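Local coordinates for dual specificity protein phosphatase 14 (Homo sapiens, PDB 2WGP) that removes phosphate from tyrosine, serine and threonine residues of proteins, inactivating the MAP kinases ERK, JNK and p38 and dampening T-cell receptor signalling, at residues Ala83-Tyr88 against Ser117-Ile122; Tyr124-His129 against Arg155-Tyr160; Glu135-Val140 against Asp182-Glu187. One frame throughout, in Å; residues are numbered along the deposited sequence.

How the interactions relate
All three contacts are mostly buried, but they grow more polar from the catalytic core toward the C-terminus. Interaction 1 is purely apolar and lies nearest the chain's centre, near the active-site cysteine. Interaction 2 uses the same helix, 116-129, farther along, against helix 151-165; its methionine packing is flanked by a lysine chain and a tyrosine hydroxyl. Q156 joins the two, hydrogen-bonding A83 O and G86 N. Interaction 3 lies farthest out and alone has a side-chain hydrogen bond across its two segments, between helix 133-143 and the C-terminal helix. I122 and L125 of helix 116-129 pack on A136 and V140, linking it to the others.

Interaction 1: Ala83-Tyr88 against Ser117-Ile122; sequences APIGLY and SATLCI
The Y88 ring takes no part in the contact with L120; of the side chain, CB comes nearest, 4.1 Å from L120 CD2, and the ring leads away from the helix. At the ring's edge, in its plane, lies the backbone oxygen of I85, one 3-10 turn earlier. This is loop-on-helix packing in the cysteine-phosphatase fold: the 3-10 turn 85-88, just ahead of helix 89-101, rests on helix 116-129, which follows the loop of the catalytic C110. I85 carries the contact. Its CG1 stands anti to the backbone N (chi1 -170°) and chi2 is also extended, which sends CD1 straight out to the helix. There I85 CD1 lies 3.9 Å from T119 CB, with T119 CG2 and L120 CG close by, so the methyl bears on two successive residues of one helical turn. The CG2 branch of I85 reaches T119 CG2 more loosely, at 4.2 Å. T119 turns its methyl to the isoleucine, while its OG1, beside the backbone N, hydrogen-bonds the backbone oxygen of S115, just ahead of the helix. F153 of helix 151-165 touches both I85 and T119 and extends the apolar cluster. P84, at the centre of an inverse gamma turn, leads the chain into the 3-10 turn and packs on V180 of a second subunit. The L120 side chain is about 7 Å from that of C110, which places this packing close to the active-site cysteine. One L120 methyl serves both residues of the turn: CD2 is 3.9 Å from I85 CG1 and 4.1 Å from Y88 O.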
loop_
_atom_site.group_PDB
_atom_site.type_symbol
_atom_site.label_atom_id
_atom_site.label_comp_id
_atom_site.label_asym_id
_atom_site.label_seq_id
_atom_site.Cartn_x
_atom_site.Cartn_y
_atom_site.Cartn_z
ATOM N N ALA A 83 11.499 -10.296 1.961
ATOM C CA ALA A 83 12.278 -11.452 1.523
ATOM C C ALA A 83 11.698 -12.667 2.246
ATOM O O ALA A 83 11.573 -12.658 3.495
ATOM C CB ALA A 83 13.754 -11.294 1.854
ATOM N N PRO A 84 11.347 -13.721 1.483
ATOM C CA PRO A 84 10.674 -14.897 2.061
ATOM C C PRO A 84 11.662 -15.877 2.689
ATOM O O PRO A 84 11.738 -17.062 2.293
ATOM C CB PRO A 84 9.968 -15.518 0.840
ATOM C CG PRO A 84 10.902 -15.231 -0.267
ATOM C CD PRO A 84 11.488 -13.861 0.016
ATOM N N ILE A 85 12.386 -15.379 3.690
ATOM C CA ILE A 85 13.398 -16.145 4.415
ATOM C C ILE A 85 12.842 -17.440 5.049
ATOM O O ILE A 85 13.544 -18.460 5.137
ATOM C CB ILE A 85 14.094 -15.260 5.474
ATOM C CG1 ILE A 85 15.315 -15.962 6.077
ATOM C CG2 ILE A 85 13.121 -14.877 6.609
ATOM C CD1 ILE A 85 16.270 -15.002 6.778
ATOM N N GLY A 86 11.582 -17.405 5.457
ATOM C CA GLY A 86 10.909 -18.560 6.007
ATOM C C GLY A 86 10.926 -19.813 5.141
ATOM O O GLY A 86 10.829 -20.933 5.660
ATOM N N LEU A 87 11.043 -19.629 3.825
ATOM C CA LEU A 87 11.112 -20.742 2.892
ATOM C C LEU A 87 12.405 -21.541 3.080
ATOM O O LEU A 87 12.542 -22.633 2.538
ATOM C CB LEU A 87 10.997 -20.238 1.437
ATOM C CG LEU A 87 9.661 -19.658 0.945
ATOM C CD1 LEU A 87 9.736 -19.127 -0.507
ATOM C CD2 LEU A 87 8.533 -20.684 1.051
ATOM N N TYR A 88 13.360 -20.979 3.815
ATOM C CA TYR A 88 14.620 -21.644 4.122
ATOM C C TYR A 88 14.715 -22.140 5.569
ATOM O O TYR A 88 15.736 -22.700 5.967
ATOM C CB TYR A 88 15.786 -20.719 3.807
ATOM C CG TYR A 88 15.928 -20.392 2.322
ATOM C CD1 TYR A 88 16.621 -21.249 1.462
ATOM C CD2 TYR A 88 15.366 -19.248 1.785
ATOM C CE1 TYR A 88 16.778 -20.957 0.107
ATOM C CE2 TYR A 88 15.520 -18.946 0.413
ATOM C CZ TYR A 88 16.218 -19.818 -0.414
ATOM O OH TYR A 88 16.375 -19.555 -1.768
ATOM N N SER A 117 21.269 -14.083 9.036
ATOM C CA SER A 117 21.852 -15.253 9.713
ATOM C C SER A 117 21.213 -15.531 11.073
ATOM O O SER A 117 20.910 -16.695 11.398
ATOM C CB SER A 117 23.376 -15.167 9.798
ATOM O OG SER A 117 23.822 -14.083 10.583
ATOM N N ALA A 118 21.002 -14.482 11.858
ATOM C CA ALA A 118 20.366 -14.616 13.181
ATOM C C ALA A 118 19.001 -15.241 13.043
ATOM O O ALA A 118 18.610 -16.072 13.870
ATOM C CB ALA A 118 20.228 -13.227 13.859
ATOM N N THR A 119 18.259 -14.844 12.004
ATOM C CA THR A 119 16.878 -15.338 11.816
ATOM C C THR A 119 16.889 -16.857 11.573
ATOM O O THR A 119 16.102 -17.602 12.156
ATOM C CB THR A 119 16.158 -14.617 10.666
ATOM O OG1 THR A 119 16.081 -13.199 10.966
ATOM C CG2 THR A 119 14.746 -15.226 10.452
ATOM N N LEU A 120 17.797 -17.298 10.709
ATOM C CA LEU A 120 17.941 -18.710 10.406
ATOM C C LEU A 120 18.413 -19.525 11.607
ATOM O O LEU A 120 17.922 -20.649 11.823
ATOM C CB LEU A 120 18.890 -18.890 9.221
ATOM C CG LEU A 120 18.396 -18.335 7.872
ATOM C CD1 LEU A 120 19.533 -18.356 6.868
ATOM C CD2 LEU A 120 17.132 -19.103 7.370
ATOM N N CYS A 121 19.340 -18.973 12.397
ATOM C CA CYS A 121 19.774 -19.622 13.650
ATOM C C CYS A 121 18.630 -19.742 14.657
ATOM O O CYS A 121 18.476 -20.794 15.286
ATOM C CB CYS A 121 20.972 -18.896 14.272
ATOM S SG CYS A 121 22.459 -19.005 13.319
ATOM N N ILE A 122 17.821 -18.689 14.792
ATOM C CA ILE A 122 16.665 -18.728 15.697
ATOM C C ILE A 122 15.679 -19.828 15.272
ATOM O O ILE A 122 15.156 -20.579 16.119
ATOM C CB ILE A 122 15.946 -17.341 15.794
ATOM C CG1 ILE A 122 16.820 -16.333 16.553
ATOM C CG2 ILE A 122 14.605 -17.474 16.496
ATOM C CD1 ILE A 122 16.411 -14.825 16.352
#

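Interaction 2: Tyr124-His129 against Arg155-Tyr160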
loop_
_atom_site.group_PDB
_atom_site.type_symbol
_atom_site.label_atom_id
_atom_site.label_comp_id
_atom_site.label_asym_id
_atom_site.label_seq_id
_atom_site.Cartn_x
_atom_site.Cartn_y
_atom_site.Cartn_z
ATOM N N TYR A 124 16.380 -22.578 13.573
ATOM C CA TYR A 124 17.054 -23.846 13.899
ATOM C C TYR A 124 16.918 -24.232 15.384
ATOM O O TYR A 124 16.575 -25.372 15.713
ATOM C CB TYR A 124 18.551 -23.792 13.508
ATOM C CG TYR A 124 19.354 -24.915 14.103
ATOM C CD1 TYR A 124 19.303 -26.207 13.552
ATOM C CD2 TYR A 124 20.124 -24.712 15.258
ATOM C CE1 TYR A 124 20.011 -27.250 14.108
ATOM C CE2 TYR A 124 20.821 -25.764 15.846
ATOM C CZ TYR A 124 20.770 -27.025 15.267
ATOM O OH TYR A 124 21.481 -28.052 15.822
ATOM N N LEU A 125 17.181 -23.280 16.266
ATOM C CA LEU A 125 17.041 -23.495 17.713
ATOM C C LEU A 125 15.622 -23.923 18.119
ATOM O O LEU A 125 15.460 -24.822 18.939
ATOM C CB LEU A 125 17.450 -22.240 18.486
ATOM C CG LEU A 125 18.938 -21.851 18.514
ATOM C CD1 LEU A 125 19.104 -20.537 19.317
ATOM C CD2 LEU A 125 19.822 -22.970 19.100
ATOM N N MET A 126 14.602 -23.307 17.532
ATOM C CA MET A 126 13.234 -23.714 17.786
ATOM C C MET A 126 12.956 -25.140 17.312
ATOM O O MET A 126 12.362 -25.941 18.057
ATOM C CB MET A 126 12.236 -22.771 17.130
ATOM C CG MET A 126 12.127 -21.391 17.802
ATOM S SD MET A 126 10.680 -20.497 17.284
ATOM C CE MET A 126 11.152 -20.009 15.602
ATOM N N LYS A 127 13.392 -25.457 16.093
ATOM C CA LYS A 127 13.094 -26.752 15.501
ATOM C C LYS A 127 13.858 -27.898 16.148
ATOM O O LYS A 127 13.279 -28.957 16.388
ATOM C CB LYS A 127 13.346 -26.757 13.996
ATOM C CG LYS A 127 12.854 -28.066 13.314
ATOM C CD LYS A 127 13.074 -28.072 11.821
ATOM C CE LYS A 127 12.542 -29.384 11.224
ATOM N NZ LYS A 127 12.420 -29.295 9.759
ATOM N N PHE A 128 15.142 -27.703 16.428
ATOM C CA PHE A 128 15.975 -28.816 16.895
ATOM C C PHE A 128 16.420 -28.754 18.358
ATOM O O PHE A 128 16.950 -29.738 18.862
ATOM C CB PHE A 128 17.183 -28.985 15.966
ATOM C CG PHE A 128 16.830 -29.605 14.657
ATOM C CD1 PHE A 128 16.537 -30.974 14.580
ATOM C CD2 PHE A 128 16.766 -28.834 13.501
ATOM C CE1 PHE A 128 16.197 -31.552 13.384
ATOM C CE2 PHE A 128 16.442 -29.403 12.310
ATOM C CZ PHE A 128 16.153 -30.771 12.244
ATOM N N HIS A 129 16.184 -27.628 19.042
ATOM C CA HIS A 129 16.483 -27.517 20.466
ATOM C C HIS A 129 15.244 -27.307 21.357
ATOM O O HIS A 129 15.376 -27.046 22.539
ATOM C CB HIS A 129 17.566 -26.459 20.682
ATOM C CG HIS A 129 18.902 -26.909 20.206
ATOM N ND1 HIS A 129 19.835 -27.470 21.050
ATOM C CD2 HIS A 129 19.427 -26.985 18.961
ATOM C CE1 HIS A 129 20.897 -27.831 20.352
ATOM N NE2 HIS A 129 20.675 -27.550 19.082
ATOM N N ARG A 155 7.773 -11.419 11.716
ATOM C CA ARG A 155 6.459 -11.978 11.306
ATOM C C ARG A 155 6.604 -13.446 10.881
ATOM O O ARG A 155 5.831 -14.302 11.289
ATOM C CB ARG A 155 5.813 -11.178 10.171
ATOM C CG ARG A 155 5.376 -9.790 10.556
ATOM C CD ARG A 155 4.478 -9.149 9.486
ATOM N NE ARG A 155 5.167 -8.843 8.225
ATOM C CZ ARG A 155 5.851 -7.724 7.944
ATOM N NH1 ARG A 155 5.994 -6.749 8.843
ATOM N NH2 ARG A 155 6.408 -7.593 6.745
ATOM N N GLN A 156 7.651 -13.730 10.125
ATOM C CA GLN A 156 7.853 -15.070 9.594
ATOM C C GLN A 156 8.268 -16.044 10.687
ATOM O O GLN A 156 7.780 -17.178 10.728
ATOM C CB GLN A 156 8.854 -15.032 8.432
ATOM C CG GLN A 156 8.355 -14.243 7.218
ATOM C CD GLN A 156 9.346 -14.191 6.072
ATOM O OE1 GLN A 156 9.819 -15.235 5.605
ATOM N NE2 GLN A 156 9.638 -12.974 5.572
ATOM N N LEU A 157 9.159 -15.608 11.589
ATOM C CA LEU A 157 9.538 -16.427 12.757
ATOM C C LEU A 157 8.350 -16.762 13.660
ATOM O O LEU A 157 8.263 -17.875 14.191
ATOM C CB LEU A 157 10.599 -15.701 13.602
ATOM C CG LEU A 157 12.019 -15.724 13.045
ATOM C CD1 LEU A 157 12.882 -14.756 13.799
ATOM C CD2 LEU A 157 12.604 -17.143 13.032
ATOM N N ILE A 158 7.461 -15.789 13.847
ATOM C CA ILE A 158 6.271 -15.949 14.699
ATOM C C ILE A 158 5.328 -16.993 14.103
ATOM O O ILE A 158 4.807 -17.838 14.821
ATOM C CB ILE A 158 5.519 -14.616 14.941
ATOM C CG1 ILE A 158 6.307 -13.725 15.907
ATOM C CG2 ILE A 158 4.096 -14.899 15.523
ATOM C CD1 ILE A 158 5.913 -12.202 15.902
ATOM N N ASP A 159 5.123 -16.927 12.786
ATOM C CA ASP A 159 4.341 -17.953 12.084
ATOM C C ASP A 159 4.969 -19.333 12.247
ATOM O O ASP A 159 4.268 -20.284 12.549
ATOM C CB ASP A 159 4.150 -17.610 10.588
ATOM C CG ASP A 159 3.110 -18.509 9.921
ATOM O OD1 ASP A 159 3.439 -19.668 9.613
ATOM O OD2 ASP A 159 1.956 -18.071 9.728
ATOM N N TYR A 160 6.284 -19.431 12.062
ATOM C CA TYR A 160 7.007 -20.708 12.180
ATOM C C TYR A 160 6.931 -21.266 13.599
ATOM O O TYR A 160 6.701 -22.463 13.784
ATOM C CB TYR A 160 8.461 -20.523 11.777
ATOM C CG TYR A 160 9.275 -21.793 11.615
ATOM C CD1 TYR A 160 8.869 -22.809 10.729
ATOM C CD2 TYR A 160 10.483 -21.955 12.302
ATOM C CE1 TYR A 160 9.636 -23.940 10.537
ATOM C CE2 TYR A 160 11.242 -23.100 12.142
ATOM C CZ TYR A 160 10.818 -24.083 11.253
ATOM O OH TYR A 160 11.607 -25.175 11.088
#
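Y160 and M126 bury the most surface here, with K127 next, where helices 116-129 and 151-165 of the phosphatase domain run side by side. The short segments are nearly parallel, 12° apart, but their axes stay 11.4 Å from each other, a separation bridged by long side chains. M126 spans it with its thioether: the chain leaves the helix extended at chi2 and bends at chi3 (-74°), which turns the terminal CE methyl toward the partner helix. M126 CE lies at the edge of the Y160 ring, near the ring plane, 3.9 Å from Y160 CD2. M126 CE is equally far from L157 O and 4.1 Å from L157 CD2, so the methyl touches one backbone oxygen, the Y160 ring edge and a leucine methyl. L133, at the start of helix 133-143, and L164 and F165, farther along helix 151-165, also pack on M126.

Y160 slides past M126 in the opposite direction. Its ring leaves the backbone anti to N (chi1 -170°) and carries the hydroxyl across to helix 116-129, where it meets the aliphatic part of K127. The lysine is fully extended, and its methylenes run past the oxygen with K127 CB and CG 3.7 and 3.9 Å from Y160 OH. The polar ends meet on a third helix, 89-101: Y160 OH hydrogen-bonds D90, while K127 NZ makes salt bridges to D90 and D94. D90 thus receives both groups, and its charge would probably be balanced by the lysine. The tyrosine also packs on Y177 of a second subunit. Between segments 124-129 and 155-160 the closest approach is K127 CD to Y160 OH, 3.3 Å.

Interaction 3: Glu135-Val140 against Asp182-Glu187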
loop_
_atom_site.group_PDB
_atom_site.type_symbol
_atom_site.label_atom_id
_atom_site.label_comp_id
_atom_site.label_asym_id
_atom_site.label_seq_id
_atom_site.Cartn_x
_atom_site.Cartn_y
_atom_site.Cartn_z
ATOM N N GLU A 135 12.845 -17.598 23.870
ATOM C CA GLU A 135 14.071 -18.226 24.380
ATOM C C GLU A 135 15.164 -18.300 23.308
ATOM O O GLU A 135 16.327 -18.082 23.609
ATOM C CB GLU A 135 13.823 -19.652 24.894
ATOM C CG GLU A 135 12.932 -19.832 26.088
ATOM C CD GLU A 135 12.702 -21.353 26.436
ATOM O OE1 GLU A 135 11.891 -22.082 25.756
ATOM O OE2 GLU A 135 13.347 -21.817 27.410
ATOM N N ALA A 136 14.765 -18.623 22.074
ATOM C CA ALA A 136 15.682 -18.769 20.943
ATOM C C ALA A 136 16.347 -17.415 20.614
ATOM O O ALA A 136 17.546 -17.339 20.419
ATOM C CB ALA A 136 14.929 -19.350 19.703
ATOM N N TYR A 137 15.542 -16.356 20.588
ATOM C CA TYR A 137 16.046 -14.979 20.490
ATOM C C TYR A 137 17.030 -14.647 21.605
ATOM O O TYR A 137 18.152 -14.209 21.330
ATOM C CB TYR A 137 14.856 -13.998 20.440
ATOM C CG TYR A 137 15.245 -12.542 20.439
ATOM C CD1 TYR A 137 15.884 -11.959 19.340
ATOM C CD2 TYR A 137 14.973 -11.754 21.545
ATOM C CE1 TYR A 137 16.244 -10.591 19.368
ATOM C CE2 TYR A 137 15.304 -10.414 21.576
ATOM C CZ TYR A 137 15.928 -9.837 20.501
ATOM O OH TYR A 137 16.250 -8.501 20.576
ATOM N N ASN A 138 16.623 -14.859 22.853
ATOM C CA ASN A 138 17.480 -14.559 24.007
ATOM C C ASN A 138 18.786 -15.349 23.958
ATOM O O ASN A 138 19.837 -14.806 24.283
ATOM C CB ASN A 138 16.763 -14.854 25.321
ATOM C CG ASN A 138 15.583 -13.940 25.580
ATOM O OD1 ASN A 138 15.504 -12.822 25.075
ATOM N ND2 ASN A 138 14.660 -14.423 26.383
ATOM N N TRP A 139 18.714 -16.603 23.517
ATOM C CA TRP A 139 19.891 -17.476 23.331
ATOM C C TRP A 139 20.920 -16.814 22.378
ATOM O O TRP A 139 22.084 -16.584 22.735
ATOM C CB TRP A 139 19.398 -18.818 22.767
ATOM C CG TRP A 139 20.383 -19.933 22.606
ATOM C CD1 TRP A 139 21.693 -19.845 22.257
ATOM C CD2 TRP A 139 20.090 -21.326 22.688
ATOM N NE1 TRP A 139 22.248 -21.079 22.177
ATOM C CE2 TRP A 139 21.291 -22.016 22.452
ATOM C CE3 TRP A 139 18.937 -22.059 23.001
ATOM C CZ2 TRP A 139 21.376 -23.407 22.491
ATOM C CZ3 TRP A 139 19.021 -23.440 23.042
ATOM C CH2 TRP A 139 20.234 -24.099 22.780
ATOM N N VAL A 140 20.478 -16.488 21.177
ATOM C CA VAL A 140 21.368 -15.874 20.186
ATOM C C VAL A 140 21.826 -14.479 20.628
ATOM O O VAL A 140 22.993 -14.136 20.502
ATOM C CB VAL A 140 20.714 -15.779 18.805
ATOM C CG1 VAL A 140 21.718 -15.183 17.788
ATOM C CG2 VAL A 140 20.230 -17.158 18.325
ATOM N N ASP A 182 7.233 -7.360 20.160
ATOM C CA ASP A 182 7.186 -6.812 21.526
ATOM C C ASP A 182 8.546 -6.714 22.230
ATOM O O ASP A 182 8.751 -5.789 23.018
ATOM C CB ASP A 182 6.123 -7.491 22.416
ATOM C CG ASP A 182 6.193 -9.018 22.439
ATOM O OD1 ASP A 182 7.252 -9.629 22.217
ATOM O OD2 ASP A 182 5.145 -9.622 22.747
ATOM N N VAL A 183 9.469 -7.639 21.938
ATOM C CA VAL A 183 10.810 -7.591 22.531
ATOM C C VAL A 183 11.559 -6.282 22.229
ATOM O O VAL A 183 12.275 -5.771 23.091
ATOM C CB VAL A 183 11.694 -8.821 22.160
ATOM C CG1 VAL A 183 11.170 -10.110 22.880
ATOM C CG2 VAL A 183 11.781 -9.029 20.658
ATOM N N TYR A 184 11.362 -5.724 21.046
ATOM C CA TYR A 184 12.001 -4.455 20.676
ATOM C C TYR A 184 11.387 -3.295 21.454
ATOM O O TYR A 184 12.083 -2.370 21.856
ATOM C CB TYR A 184 11.868 -4.171 19.186
ATOM C CG TYR A 184 12.717 -5.035 18.260
ATOM C CD1 TYR A 184 13.543 -6.059 18.746
ATOM C CD2 TYR A 184 12.673 -4.829 16.879
ATOM C CE1 TYR A 184 14.283 -6.842 17.888
ATOM C CE2 TYR A 184 13.395 -5.592 16.019
ATOM C CZ TYR A 184 14.207 -6.615 16.519
ATOM O OH TYR A 184 14.963 -7.388 15.661
ATOM N N GLU A 185 10.072 -3.337 21.645
ATOM C CA GLU A 185 9.400 -2.291 22.426
ATOM C C GLU A 185 9.899 -2.360 23.876
ATOM O O GLU A 185 10.218 -1.335 24.478
ATOM C CB GLU A 185 7.886 -2.476 22.338
ATOM C CG GLU A 185 7.081 -1.244 22.659
ATOM C CD GLU A 185 6.830 -1.078 24.139
ATOM O OE1 GLU A 185 6.936 -2.098 24.854
ATOM O OE2 GLU A 185 6.497 0.055 24.583
ATOM N N LYS A 186 9.952 -3.571 24.427
ATOM C CA LYS A 186 10.432 -3.781 25.796
ATOM C C LYS A 186 11.870 -3.271 25.995
ATOM O O LYS A 186 12.143 -2.582 26.974
ATOM C CB LYS A 186 10.267 -5.247 26.208
ATOM C CG LYS A 186 8.791 -5.659 26.319
ATOM C CD LYS A 186 8.588 -7.149 26.519
ATOM C CE LYS A 186 7.136 -7.453 26.818
ATOM N NZ LYS A 186 6.957 -8.833 27.334
ATOM N N GLU A 187 12.754 -3.594 25.062
ATOM C CA GLU A 187 14.138 -3.114 25.059
ATOM C C GLU A 187 14.259 -1.566 25.051
ATOM O O GLU A 187 15.175 -1.026 25.676
ATOM C CB GLU A 187 14.913 -3.696 23.851
ATOM C CG GLU A 187 15.244 -5.210 23.989
ATOM C CD GLU A 187 15.715 -5.856 22.683
ATOM O OE1 GLU A 187 15.638 -7.102 22.565
ATOM O OE2 GLU A 187 16.166 -5.101 21.790
HETATM O O HOH W 1 17.743 -6.383 19.561
#
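Y137 hydrogen-bonds E187 with its phenol, OH donating to OE1 across a short 2.5 Å. The torsions of both residues set this up. The tyrosine CG is anti to the backbone N (chi1 176°), which carries the ring out toward helix 182-188. E187 comes from the opposite direction; its CG lies anti to the carbonyl carbon, and the chain beyond is extended, so the carboxylate reaches back to the phenol. Ring and carboxylate planes differ by only 8°. OE1 sits at the ring edge, in its plane, and accepts through its syn lone pair, on the side of the other oxygen.

A water donates to Y137 OH at 2.8 Å and lies 3.0 Å from E187 OE2, bridging the phenol to the second oxygen. The phenol oxygen is therefore both donor and acceptor, and OE2 is further engaged by a salt bridge to R148, whose charge would favour the ionised carboxylate. V183, one turn earlier, slides past the ring in the opposite direction and places its CG2 3.9 Å from Y137 CE2, approaching obliquely. Y184 turns its edge to the same hydroxyl, with CE1 3.7 Å from Y137 OH in the Y184 ring plane. Its own hydroxyl bonds P149 O and W154 NE1, and R148 makes a cation-pi contact with its ring.

The two helical segments run at 54°, with axes 12.7 Å apart, and Y137 spans much of that distance to meet V183, Y184 and E187. The arrangement is helix-on-helix packing by which the C-terminal helix, after the hairpin 172-181, docks on helix 133-143 of the dual-specificity phosphatase domain.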